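Local coordinates for protein cysteine protease S273R (African swine fever virus pig/Kenya/KEN-50/1950, PDB 6LJ9) that acts as a cysteine endopeptidase that probably matures the viral polyproteins pp220 and pp62 into core-shell proteins and blunts host innate immune responses, at residues Pro11-Glu16 with Cys45-Cys50; Cys24-Ile29 with Ser69-Thr74; Ala171-Met176 with Ser182-Asn187. One frame throughout, in Å; residues are numbered along the deposited sequence.

Contact 1: Pro11-Glu16 with Cys45-Cys50; sequences PSECAE and CDSESC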
ATOM      1  N   PRO B  11     -19.685   4.350   5.906  1.00 47.82           N
ATOM      2  CA  PRO B  11     -20.565   3.828   6.964  1.00 45.50           C
ATOM      3  C   PRO B  11     -20.993   2.381   6.770  1.00 39.13           C
ATOM      4  O   PRO B  11     -21.753   1.869   7.601  1.00 49.45           O
ATOM      5  CB  PRO B  11     -21.783   4.767   6.902  1.00 46.29           C
ATOM      6  CG  PRO B  11     -21.291   5.992   6.202  1.00 38.75           C
ATOM      7  CD  PRO B  11     -20.285   5.503   5.215  1.00 39.15           C
ATOM      8  N   SER B  12     -20.550   1.707   5.711  1.00 30.75           N
ATOM      9  CA  SER B  12     -20.925   0.313   5.506  1.00 34.18           C
ATOM     10  C   SER B  12     -20.368  -0.559   6.625  1.00 40.32           C
ATOM     11  O   SER B  12     -19.276  -0.311   7.142  1.00 33.67           O
ATOM     12  CB  SER B  12     -20.415  -0.178   4.151  1.00 32.42           C
ATOM     13  OG  SER B  12     -20.596  -1.578   4.011  1.00 47.62           O
ATOM     14  N   GLU B  13     -21.132  -1.580   7.007  1.00 33.23           N
ATOM     15  CA  GLU B  13     -20.708  -2.498   8.054  1.00 34.12           C
ATOM     16  C   GLU B  13     -19.917  -3.685   7.519  1.00 33.37           C
ATOM     17  O   GLU B  13     -19.439  -4.499   8.316  1.00 35.99           O
ATOM     18  CB  GLU B  13     -21.916  -3.002   8.851  1.00 26.35           C
ATOM     19  CG  GLU B  13     -22.826  -3.949   8.088  1.00 33.60           C
ATOM     20  CD  GLU B  13     -23.813  -4.659   8.993  1.00 39.34           C
ATOM     21  OE1 GLU B  13     -23.772  -4.421  10.220  1.00 27.68           O
ATOM     22  OE2 GLU B  13     -24.627  -5.457   8.482  1.00 33.96           O
ATOM     23  N   CYS B  14     -19.772  -3.810   6.201  1.00 31.62           N
ATOM     24  CA  CYS B  14     -18.922  -4.851   5.650  1.00 33.71           C
ATOM     25  C   CYS B  14     -17.458  -4.548   5.951  1.00 42.41           C
ATOM     26  O   CYS B  14     -17.074  -3.403   6.205  1.00 39.59           O
ATOM     27  CB  CYS B  14     -19.118  -4.977   4.138  1.00 27.14           C
ATOM     28  SG  CYS B  14     -20.821  -5.149   3.554  1.00 58.80           S
ATOM     29  N   ALA B  15     -16.637  -5.595   5.926  1.00 46.34           N
ATOM     30  CA  ALA B  15     -15.205  -5.408   6.112  1.00 48.13           C
ATOM     31  C   ALA B  15     -14.635  -4.565   4.976  1.00 45.98           C
ATOM     32  O   ALA B  15     -15.117  -4.605   3.840  1.00 50.24           O
ATOM     33  CB  ALA B  15     -14.489  -6.756   6.187  1.00 36.65           C
ATOM     34  N   GLU B  16     -13.596  -3.791   5.297  1.00 44.66           N
ATOM     35  CA  GLU B  16     -13.049  -2.837   4.337  1.00 46.27           C
ATOM     36  C   GLU B  16     -12.471  -3.536   3.110  1.00 46.54           C
ATOM     37  O   GLU B  16     -12.571  -3.017   1.993  1.00 62.89           O
ATOM     38  CB  GLU B  16     -11.986  -1.970   5.012  1.00 50.91           C
ATOM     39  CG  GLU B  16     -12.467  -1.251   6.261  1.00 47.85           C
ATOM     40  CD  GLU B  16     -12.583   0.249   6.068  1.00 59.13           C
ATOM     41  OE1 GLU B  16     -12.108   0.755   5.029  1.00 65.09           O
ATOM     42  OE2 GLU B  16     -13.148   0.922   6.956  1.00 66.21           O
ATOM     43  N   CYS B  45     -34.520  -6.645  12.991  1.00 45.32           N
ATOM     44  CA  CYS B  45     -33.205  -6.375  12.431  1.00 45.90           C
ATOM     45  C   CYS B  45     -33.323  -5.423  11.248  1.00 44.00           C
ATOM     46  O   CYS B  45     -34.325  -5.423  10.528  1.00 53.81           O
ATOM     47  CB  CYS B  45     -32.516  -7.676  11.984  1.00 38.58           C
ATOM     48  SG  CYS B  45     -32.385  -8.935  13.280  1.00 56.01           S
ATOM     49  N   ASP B  46     -32.290  -4.600  11.064  1.00 43.38           N
ATOM     50  CA  ASP B  46     -32.160  -3.759   9.879  1.00 49.92           C
ATOM     51  C   ASP B  46     -30.730  -3.812   9.354  1.00 44.18           C
ATOM     52  O   ASP B  46     -30.177  -2.805   8.902  1.00 65.63           O
ATOM     53  CB  ASP B  46     -32.588  -2.318  10.161  1.00 67.79           C
ATOM     54  CG  ASP B  46     -31.701  -1.626  11.177  1.00 85.44           C
ATOM     55  OD1 ASP B  46     -30.918  -2.318  11.857  1.00 88.42           O
ATOM     56  OD2 ASP B  46     -31.783  -0.383  11.290  1.00 92.28           O
ATOM     57  N   SER B  47     -30.114  -4.989   9.419  1.00 27.86           N
ATOM     58  CA  SER B  47     -28.754  -5.191   8.939  1.00 26.27           C
ATOM     59  C   SER B  47     -28.484  -6.686   8.896  1.00 28.94           C
ATOM     60  O   SER B  47     -29.108  -7.468   9.619  1.00 31.33           O
ATOM     61  CB  SER B  47     -27.722  -4.486   9.828  1.00 31.21           C
ATOM     62  OG  SER B  47     -27.680  -5.064  11.120  1.00 43.27           O
ATOM     63  N   GLU B  48     -27.540  -7.073   8.035  1.00 32.80           N
ATOM     64  CA  GLU B  48     -27.174  -8.480   7.927  1.00 36.58           C
ATOM     65  C   GLU B  48     -26.489  -8.982   9.190  1.00 39.24           C
ATOM     66  O   GLU B  48     -26.658 -10.149   9.563  1.00 41.03           O
ATOM     67  CB  GLU B  48     -26.276  -8.696   6.710  1.00 37.22           C
ATOM     68  CG  GLU B  48     -26.945  -8.377   5.384  1.00 45.71           C
ATOM     69  CD  GLU B  48     -26.012  -8.557   4.205  1.00 54.28           C
ATOM     70  OE1 GLU B  48     -24.783  -8.432   4.392  1.00 55.01           O
ATOM     71  OE2 GLU B  48     -26.507  -8.829   3.092  1.00 61.17           O
ATOM     72  N   SER B  49     -25.716  -8.122   9.859  1.00 30.95           N
ATOM     73  CA  SER B  49     -25.063  -8.525  11.099  1.00 32.90           C
ATOM     74  C   SER B  49     -26.075  -8.790  12.207  1.00 27.03           C
ATOM     75  O   SER B  49     -25.864  -9.680  13.037  1.00 30.02           O
ATOM     76  CB  SER B  49     -24.059  -7.459  11.539  1.00 24.36           C
ATOM     77  OG  SER B  49     -24.695  -6.211  11.754  1.00 30.36           O
ATOM     78  N   CYS B  50     -27.174  -8.032  12.237  1.00 31.63           N
ATOM     79  CA  CYS B  50     -28.226  -8.303  13.210  1.00 28.19           C
ATOM     80  C   CYS B  50     -28.951  -9.606  12.900  1.00 28.87           C
ATOM     81  O   CYS B  50     -29.435 -10.278  13.819  1.00 34.57           O
ATOM     82  CB  CYS B  50     -29.220  -7.143  13.250  1.00 38.80           C
ATOM     83  SG  CYS B  50     -28.514  -5.560  13.748  1.00 71.70           S
TER
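The carboxylate of E13 reaches across to the start of helix 48-51 and meets S49 with both of its oxygens. CG of E13 sits between the backbone N and the carbonyl carbon (chi1 70°), and beyond it the chain runs extended, which carries the acid group straight out of its loop. OE2 of E13 takes a hydrogen bond of 3.2 Å from the backbone N of S49. The N-H comes in on the syn side of this oxygen, 27° out of the carboxylate plane. OE1 of E13 lies 2.5 Å from OG of S49, a hydroxyl that also reaches the carbonyl O of I272. OE1 accepts from the backbone N of I272 as well, so the C-terminal tail shares the site. CB of S47 comes alongside at 3.5 Å from OE2 of E13, and CB of E48 borders the same oxygen at 4.0 Å. The extended side chain of E48 leads elsewhere, to OG of S23 and the backbone N of C24; its OE1 stays 5.1 Å from OE2 of E13. E13 thus binds a backbone N-H in the first turn of helix 48-51, in a buried place away from the catalytic residues. The backbone amide and the helix N-terminal end would be expected to favour the negative charge on E13, whereas the nearby acid of E48 would probably act against it.

Contact 2: Cys24-Ile29 with Ser69-Thr74; sequences CLSKKI and SKELET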
ATOM      1  N   CYS B  24     -22.469  -8.054   2.717  1.00 41.53           N
ATOM      2  CA  CYS B  24     -21.258  -8.488   3.402  1.00 47.82           C
ATOM      3  C   CYS B  24     -21.150 -10.004   3.496  1.00 43.81           C
ATOM      4  O   CYS B  24     -20.056 -10.519   3.749  1.00 38.41           O
ATOM      5  CB  CYS B  24     -21.192  -7.900   4.814  1.00 51.65           C
ATOM      6  SG  CYS B  24     -21.775  -6.199   5.005  1.00 55.61           S
ATOM      7  N   LEU B  25     -22.249 -10.726   3.295  1.00 37.82           N
ATOM      8  CA  LEU B  25     -22.268 -12.164   3.520  1.00 47.47           C
ATOM      9  C   LEU B  25     -21.694 -12.918   2.327  1.00 45.14           C
ATOM     10  O   LEU B  25     -21.743 -12.454   1.185  1.00 42.72           O
ATOM     11  CB  LEU B  25     -23.695 -12.643   3.791  1.00 42.71           C
ATOM     12  CG  LEU B  25     -24.380 -12.066   5.031  1.00 46.03           C
ATOM     13  CD1 LEU B  25     -25.862 -12.414   5.043  1.00 57.22           C
ATOM     14  CD2 LEU B  25     -23.702 -12.569   6.293  1.00 40.84           C
ATOM     15  N   SER B  26     -21.144 -14.097   2.609  1.00 45.29           N
ATOM     16  CA  SER B  26     -20.702 -14.984   1.544  1.00 50.85           C
ATOM     17  C   SER B  26     -21.895 -15.424   0.705  1.00 54.81           C
ATOM     18  O   SER B  26     -23.030 -15.491   1.186  1.00 62.99           O
ATOM     19  CB  SER B  26     -19.984 -16.204   2.123  1.00 48.28           C
ATOM     20  OG  SER B  26     -18.892 -15.816   2.938  1.00 56.70           O
ATOM     21  N   LYS B  27     -21.630 -15.723  -0.569  1.00 61.30           N
ATOM     22  CA  LYS B  27     -22.703 -16.106  -1.478  1.00 67.20           C
ATOM     23  C   LYS B  27     -23.350 -17.431  -1.095  1.00 59.08           C
ATOM     24  O   LYS B  27     -24.504 -17.671  -1.463  1.00 69.46           O
ATOM     25  CB  LYS B  27     -22.179 -16.158  -2.913  1.00 72.60           C
ATOM     26  CG  LYS B  27     -21.879 -14.779  -3.484  1.00 87.57           C
ATOM     27  CD  LYS B  27     -21.436 -14.839  -4.933  1.00 96.22           C
ATOM     28  CE  LYS B  27     -21.362 -13.442  -5.529  1.00 98.40           C
ATOM     29  NZ  LYS B  27     -20.524 -12.529  -4.702  1.00103.05           N
ATOM     30  N   LYS B  28     -22.641 -18.291  -0.362  1.00 47.82           N
ATOM     31  CA  LYS B  28     -23.284 -19.472   0.203  1.00 48.43           C
ATOM     32  C   LYS B  28     -24.212 -19.087   1.349  1.00 54.60           C
ATOM     33  O   LYS B  28     -25.353 -19.555   1.421  1.00 67.12           O
ATOM     34  CB  LYS B  28     -22.232 -20.473   0.682  1.00 44.10           C
ATOM     35  CG  LYS B  28     -22.816 -21.641   1.464  1.00 63.94           C
ATOM     36  CD  LYS B  28     -21.732 -22.453   2.156  1.00 81.25           C
ATOM     37  CE  LYS B  28     -22.337 -23.567   2.998  1.00 93.44           C
ATOM     38  NZ  LYS B  28     -21.302 -24.329   3.749  1.00101.30           N
ATOM     39  N   ILE B  29     -23.735 -18.228   2.253  1.00 47.59           N
ATOM     40  CA  ILE B  29     -24.544 -17.800   3.392  1.00 37.99           C
ATOM     41  C   ILE B  29     -25.741 -16.982   2.924  1.00 31.68           C
ATOM     42  O   ILE B  29     -26.814 -17.025   3.542  1.00 37.50           O
ATOM     43  CB  ILE B  29     -23.670 -17.022   4.397  1.00 54.95           C
ATOM     44  CG1 ILE B  29     -22.573 -17.930   4.954  1.00 62.82           C
ATOM     45  CG2 ILE B  29     -24.511 -16.454   5.532  1.00 53.83           C
ATOM     46  CD1 ILE B  29     -23.098 -19.181   5.625  1.00 63.49           C
ATOM     47  N   SER B  69     -19.996 -17.382  13.162  1.00 48.30           N
ATOM     48  CA  SER B  69     -18.977 -16.644  13.903  1.00 53.50           C
ATOM     49  C   SER B  69     -17.815 -16.252  13.001  1.00 51.94           C
ATOM     50  O   SER B  69     -17.239 -15.168  13.155  1.00 52.75           O
ATOM     51  CB  SER B  69     -18.481 -17.475  15.087  1.00 60.86           C
ATOM     52  OG  SER B  69     -19.531 -17.758  15.994  1.00 75.42           O
ATOM     53  N   LYS B  70     -17.455 -17.118  12.052  1.00 48.35           N
ATOM     54  CA  LYS B  70     -16.390 -16.776  11.116  1.00 42.71           C
ATOM     55  C   LYS B  70     -16.845 -15.725  10.114  1.00 46.55           C
ATOM     56  O   LYS B  70     -16.024 -14.948   9.614  1.00 50.49           O
ATOM     57  CB  LYS B  70     -15.898 -18.028  10.391  1.00 36.64           C
ATOM     58  CG  LYS B  70     -14.575 -17.838   9.669  1.00 59.60           C
ATOM     59  CD  LYS B  70     -13.907 -19.169   9.371  1.00 68.81           C
ATOM     60  CE  LYS B  70     -12.480 -18.964   8.889  1.00 71.46           C
ATOM     61  NZ  LYS B  70     -11.679 -18.188   9.875  1.00 65.41           N
ATOM     62  N   GLU B  71     -18.143 -15.685   9.807  1.00 47.95           N
ATOM     63  CA  GLU B  71     -18.662 -14.647   8.923  1.00 44.32           C
ATOM     64  C   GLU B  71     -18.565 -13.276   9.580  1.00 33.95           C
ATOM     65  O   GLU B  71     -18.248 -12.281   8.916  1.00 49.19           O
ATOM     66  CB  GLU B  71     -20.110 -14.960   8.542  1.00 50.06           C
ATOM     67  CG  GLU B  71     -20.600 -14.258   7.287  1.00 61.29           C
ATOM     68  CD  GLU B  71     -20.315 -15.053   6.027  1.00 72.70           C
ATOM     69  OE1 GLU B  71     -19.575 -16.056   6.108  1.00 64.84           O
ATOM     70  OE2 GLU B  71     -20.839 -14.682   4.957  1.00 75.35           O
ATOM     71  N   LEU B  72     -18.828 -13.207  10.887  1.00 41.85           N
ATOM     72  CA  LEU B  72     -18.741 -11.941  11.604  1.00 34.11           C
ATOM     73  C   LEU B  72     -17.300 -11.469  11.754  1.00 39.15           C
ATOM     74  O   LEU B  72     -17.041 -10.261  11.729  1.00 51.91           O
ATOM     75  CB  LEU B  72     -19.396 -12.073  12.979  1.00 30.77           C
ATOM     76  CG  LEU B  72     -20.922 -12.103  13.037  1.00 38.08           C
ATOM     77  CD1 LEU B  72     -21.386 -12.580  14.402  1.00 39.02           C
ATOM     78  CD2 LEU B  72     -21.489 -10.724  12.735  1.00 24.45           C
ATOM     79  N   GLU B  73     -16.352 -12.396  11.906  1.00 44.17           N
ATOM     80  CA  GLU B  73     -14.966 -12.003  12.142  1.00 53.73           C
ATOM     81  C   GLU B  73     -14.224 -11.675  10.853  1.00 40.90           C
ATOM     82  O   GLU B  73     -13.255 -10.908  10.885  1.00 54.87           O
ATOM     83  CB  GLU B  73     -14.218 -13.106  12.893  1.00 67.79           C
ATOM     84  CG  GLU B  73     -14.779 -13.430  14.266  1.00 87.18           C
ATOM     85  CD  GLU B  73     -13.834 -14.283  15.093  1.00104.60           C
ATOM     86  OE1 GLU B  73     -13.156 -13.727  15.983  1.00110.81           O
ATOM     87  OE2 GLU B  73     -13.763 -15.504  14.847  1.00110.05           O
ATOM     88  N   THR B  74     -14.649 -12.234   9.718  1.00 36.12           N
ATOM     89  CA  THR B  74     -13.899 -12.102   8.477  1.00 41.01           C
ATOM     90  C   THR B  74     -14.546 -11.191   7.444  1.00 38.89           C
ATOM     91  O   THR B  74     -13.829 -10.650   6.596  1.00 39.40           O
ATOM     92  CB  THR B  74     -13.675 -13.480   7.838  1.00 31.59           C
ATOM     93  OG1 THR B  74     -14.941 -14.085   7.544  1.00 39.34           O
ATOM     94  CG2 THR B  74     -12.891 -14.384   8.777  1.00 36.13           C
TER
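E71 holds CG anti to its own backbone N (chi1 -160°) and then bends at chi2 (88°), turning the carboxylate off helix 68-75 and onto the link between C24 and helix 27-32. On the other side, OG of S26 stands beside its backbone N (chi1 -57°), which sets the hydroxyl next to the amide, both turned to E71. OG of S26 donates to OE2 of E71 at 3.0 Å, on the syn side and tilted out of the carboxylate plane. The amide N of S26 points straight at the same OE2, but its modelled 2.4 Å is doubtful in length. L25 and I29 add apolar contacts: L25 crosses the E71 side chain at about a right angle, CD2 of L25 lying 3.7 Å from CG of E71, while I29 slides past in the opposite direction and places its CG1 3.7 Å from both OE1 and OE2 of E71. S26 occupies the N-cap position of helix 27-32, and its OG is spent on E71 instead of on a capping bond. The acid therefore ties helix 68-75 to the beginning of helix 27-32. Just upstream, C24 is bonded by its sulfur to C14 and by its carbonyl O to NE of R75, and L25 packs on F76, which follows helix 68-75.

Contact 3: Ala171-Met176 with Ser182-Asn187; sequences AIFVDM and SIEYFN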
ATOM      1  N   ALA B 171      -3.430   8.298  20.555  1.00 27.26           N
ATOM      2  CA  ALA B 171      -2.889   7.535  19.442  1.00 22.67           C
ATOM      3  C   ALA B 171      -1.390   7.767  19.302  1.00 25.91           C
ATOM      4  O   ALA B 171      -0.877   8.845  19.614  1.00 26.89           O
ATOM      5  CB  ALA B 171      -3.592   7.903  18.131  1.00 17.74           C
ATOM      6  N   ILE B 172      -0.693   6.733  18.831  1.00 20.89           N
ATOM      7  CA  ILE B 172       0.721   6.809  18.485  1.00 20.01           C
ATOM      8  C   ILE B 172       0.887   6.251  17.080  1.00 20.37           C
ATOM      9  O   ILE B 172       0.467   5.122  16.802  1.00 28.38           O
ATOM     10  CB  ILE B 172       1.611   6.039  19.483  1.00 26.41           C
ATOM     11  CG1 ILE B 172       1.761   6.826  20.787  1.00 35.19           C
ATOM     12  CG2 ILE B 172       2.973   5.738  18.869  1.00 25.86           C
ATOM     13  CD1 ILE B 172       2.868   6.317  21.693  1.00 46.51           C
ATOM     14  N   PHE B 173       1.490   7.041  16.194  1.00 19.61           N
ATOM     15  CA  PHE B 173       1.667   6.658  14.801  1.00 21.91           C
ATOM     16  C   PHE B 173       3.109   6.905  14.387  1.00 23.99           C
ATOM     17  O   PHE B 173       3.649   7.990  14.626  1.00 19.03           O
ATOM     18  CB  PHE B 173       0.711   7.434  13.889  1.00 20.26           C
ATOM     19  CG  PHE B 173       0.652   6.904  12.487  1.00 14.81           C
ATOM     20  CD1 PHE B 173      -0.134   5.805  12.183  1.00 14.89           C
ATOM     21  CD2 PHE B 173       1.380   7.504  11.473  1.00 18.70           C
ATOM     22  CE1 PHE B 173      -0.191   5.312  10.895  1.00 25.27           C
ATOM     23  CE2 PHE B 173       1.327   7.016  10.181  1.00 14.24           C
ATOM     24  CZ  PHE B 173       0.541   5.918   9.892  1.00 18.20           C
ATOM     25  N   VAL B 174       3.726   5.900  13.774  1.00 18.75           N
ATOM     26  CA  VAL B 174       5.088   5.991  13.261  1.00 21.07           C
ATOM     27  C   VAL B 174       5.007   5.887  11.746  1.00 23.54           C
ATOM     28  O   VAL B 174       4.628   4.841  11.204  1.00 18.35           O
ATOM     29  CB  VAL B 174       5.996   4.901  13.845  1.00 22.13           C
ATOM     30  CG1 VAL B 174       7.389   4.989  13.238  1.00 27.29           C
ATOM     31  CG2 VAL B 174       6.058   5.017  15.359  1.00 20.19           C
ATOM     32  N   ASP B 175       5.357   6.969  11.057  1.00 24.22           N
ATOM     33  CA  ASP B 175       5.288   7.030   9.604  1.00 22.03           C
ATOM     34  C   ASP B 175       6.698   6.855   9.050  1.00 27.42           C
ATOM     35  O   ASP B 175       7.549   7.735   9.211  1.00 23.65           O
ATOM     36  CB  ASP B 175       4.669   8.349   9.147  1.00 20.61           C
ATOM     37  CG  ASP B 175       4.360   8.371   7.662  1.00 26.50           C
ATOM     38  OD1 ASP B 175       4.628   7.364   6.974  1.00 27.17           O
ATOM     39  OD2 ASP B 175       3.843   9.401   7.182  1.00 37.33           O
HETATM   40  N   MSE B 176       6.941   5.719   8.405  1.00 13.90           N
HETATM   41  CA  MSE B 176       8.243   5.425   7.819  1.00 23.28           C
HETATM   42  C   MSE B 176       8.141   5.314   6.299  1.00 20.16           C
HETATM   43  O   MSE B 176       8.899   4.578   5.667  1.00 20.72           O
HETATM   44  CB  MSE B 176       8.813   4.132   8.408  1.00 16.97           C
HETATM   45  CG  MSE B 176       9.045   4.186   9.910  1.00 24.85           C
HETATM   46 SE   MSE B 176       9.376   2.429  10.693  0.76 31.36          SE
HETATM   47  CE  MSE B 176       7.573   1.699  10.566  1.00 27.86           C
ATOM     48  N   SER B 182       8.596  10.094  11.026  1.00 26.54           N
ATOM     49  CA  SER B 182       8.062  10.816  12.170  1.00 19.80           C
ATOM     50  C   SER B 182       7.440   9.847  13.162  1.00 20.78           C
ATOM     51  O   SER B 182       6.751   8.898  12.774  1.00 24.25           O
ATOM     52  CB  SER B 182       7.022  11.855  11.735  1.00 37.24           C
ATOM     53  OG  SER B 182       5.965  11.247  11.012  1.00 43.14           O
ATOM     54  N   ILE B 183       7.699  10.092  14.442  1.00 23.16           N
ATOM     55  CA  ILE B 183       7.049   9.396  15.544  1.00 24.80           C
ATOM     56  C   ILE B 183       6.052  10.372  16.151  1.00 33.64           C
ATOM     57  O   ILE B 183       6.442  11.429  16.661  1.00 33.06           O
ATOM     58  CB  ILE B 183       8.067   8.908  16.584  1.00 23.40           C
ATOM     59  CG1 ILE B 183       9.119   8.021  15.913  1.00 17.39           C
ATOM     60  CG2 ILE B 183       7.370   8.154  17.702  1.00 18.19           C
ATOM     61  CD1 ILE B 183      10.377   7.844  16.729  1.00 36.24           C
ATOM     62  N   GLU B 184       4.769  10.032  16.081  1.00 29.71           N
ATOM     63  CA  GLU B 184       3.698  10.979  16.356  1.00 23.24           C
ATOM     64  C   GLU B 184       2.887  10.541  17.567  1.00 21.89           C
ATOM     65  O   GLU B 184       2.562   9.360  17.717  1.00 29.85           O
ATOM     66  CB  GLU B 184       2.786  11.125  15.134  1.00 26.70           C
ATOM     67  CG  GLU B 184       3.544  11.393  13.843  1.00 31.63           C
ATOM     68  CD  GLU B 184       2.684  11.202  12.611  1.00 32.16           C
ATOM     69  OE1 GLU B 184       1.447  11.117  12.754  1.00 27.74           O
ATOM     70  OE2 GLU B 184       3.247  11.133  11.498  1.00 30.52           O
ATOM     71  N   TYR B 185       2.569  11.507  18.426  1.00 25.13           N
ATOM     72  CA  TYR B 185       1.693  11.312  19.575  1.00 25.70           C
ATOM     73  C   TYR B 185       0.537  12.292  19.456  1.00 28.69           C
ATOM     74  O   TYR B 185       0.748  13.509  19.482  1.00 28.39           O
ATOM     75  CB  TYR B 185       2.451  11.519  20.890  1.00 23.28           C
ATOM     76  CG  TYR B 185       1.574  11.528  22.127  1.00 27.30           C
ATOM     77  CD1 TYR B 185       1.004  12.709  22.591  1.00 18.84           C
ATOM     78  CD2 TYR B 185       1.324  10.361  22.835  1.00 11.92           C
ATOM     79  CE1 TYR B 185       0.208  12.725  23.718  1.00 30.10           C
ATOM     80  CE2 TYR B 185       0.527  10.369  23.968  1.00 26.77           C
ATOM     81  CZ  TYR B 185      -0.030  11.555  24.403  1.00 31.92           C
ATOM     82  OH  TYR B 185      -0.825  11.581  25.527  1.00 35.96           O
ATOM     83  N   PHE B 186      -0.678  11.767  19.324  1.00 18.58           N
ATOM     84  CA  PHE B 186      -1.872  12.587  19.160  1.00 32.52           C
ATOM     85  C   PHE B 186      -2.745  12.469  20.402  1.00 37.09           C
ATOM     86  O   PHE B 186      -3.156  11.366  20.774  1.00 31.81           O
ATOM     87  CB  PHE B 186      -2.656  12.178  17.914  1.00 33.75           C
ATOM     88  CG  PHE B 186      -3.974  12.881  17.775  1.00 35.43           C
ATOM     89  CD1 PHE B 186      -4.025  14.236  17.490  1.00 35.66           C
ATOM     90  CD2 PHE B 186      -5.164  12.190  17.930  1.00 36.24           C
ATOM     91  CE1 PHE B 186      -5.237  14.888  17.364  1.00 28.29           C
ATOM     92  CE2 PHE B 186      -6.380  12.834  17.803  1.00 34.09           C
ATOM     93  CZ  PHE B 186      -6.417  14.185  17.520  1.00 29.87           C
ATOM     94  N   ASN B 187      -3.019  13.607  21.039  1.00 39.43           N
ATOM     95  CA  ASN B 187      -3.941  13.698  22.167  1.00 30.17           C
ATOM     96  C   ASN B 187      -5.045  14.669  21.771  1.00 27.12           C
ATOM     97  O   ASN B 187      -4.786  15.861  21.574  1.00 22.97           O
ATOM     98  CB  ASN B 187      -3.222  14.162  23.436  1.00 33.00           C
ATOM     99  CG  ASN B 187      -4.078  14.013  24.687  1.00 37.37           C
ATOM    100  OD1 ASN B 187      -5.297  14.180  24.652  1.00 37.80           O
ATOM    101  ND2 ASN B 187      -3.432  13.697  25.805  1.00 31.96           N
TER
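Strands 169-175 and 181-186 form a beta hairpin in the mixed sheet of the Ulp1-type catalytic domain; the axes of 171-175 and 182-186 approach to 4.7 Å. A171-F186, F173-E184 and D175-S182 are antiparallel hydrogen-bonded pairs, with bonds such as E184 N to F173 O at 2.7 Å; I172-Y185 and V174-I183 are the non-hydrogen-bonded pairs between them. On the face with I172 and V174, CG1 of I172 meets CD2 of Y185 at 4.1 Å, and CG2 of V174 lies equally far from CG2 of I183, side by side with it. On the face of A171, F173 and F186, two acids also lie: E184 runs alongside F173, ring and carboxylate planes 47° apart, OE1 of E184 3.8 Å from CD2 of F173. OE1 is fixed by OH of Y239. OD1 of D175 pairs with NE of R177, while R243 pairs with OE2 of E184 and OD2 of D175, which should offset these like charges. Helix 232-244 covers this face and helix 195-208 the other; OG of S182 bonds to OD2 of D179 of the second subunit. N187, next along the chain after F186, is probably an active-site residue: its ND2 makes a weak 3.4 Å bond to OH of Y185, and its OD1 is hydrogen-bonded to NE2 of H168.

From the N terminus, 11-16 is followed by 24-29, then 45-50 and 69-74, so contacts 1 and 2 cross. Contact 1 closes the loop of 28 residues from 17 to 44, contact 2 the 39 residues from 30 to 68; neither loop holds a strand, and the second is mostly helical. Their centres are 11 Å apart, and the C14-C24 disulfide joins them directly. Contact 1 ties the non-helical segment 11-16 to helix 48-51, contact 2 the start of helix 27-32 to helix 68-75. Contact 3 comes later in series and spans only the five residues 177-181 of a hairpin connection. It lies across the chain's centre, about 30 Å from contact 1 and 34 Å from contact 2, centre to centre, within the sheet of the catalytic domain.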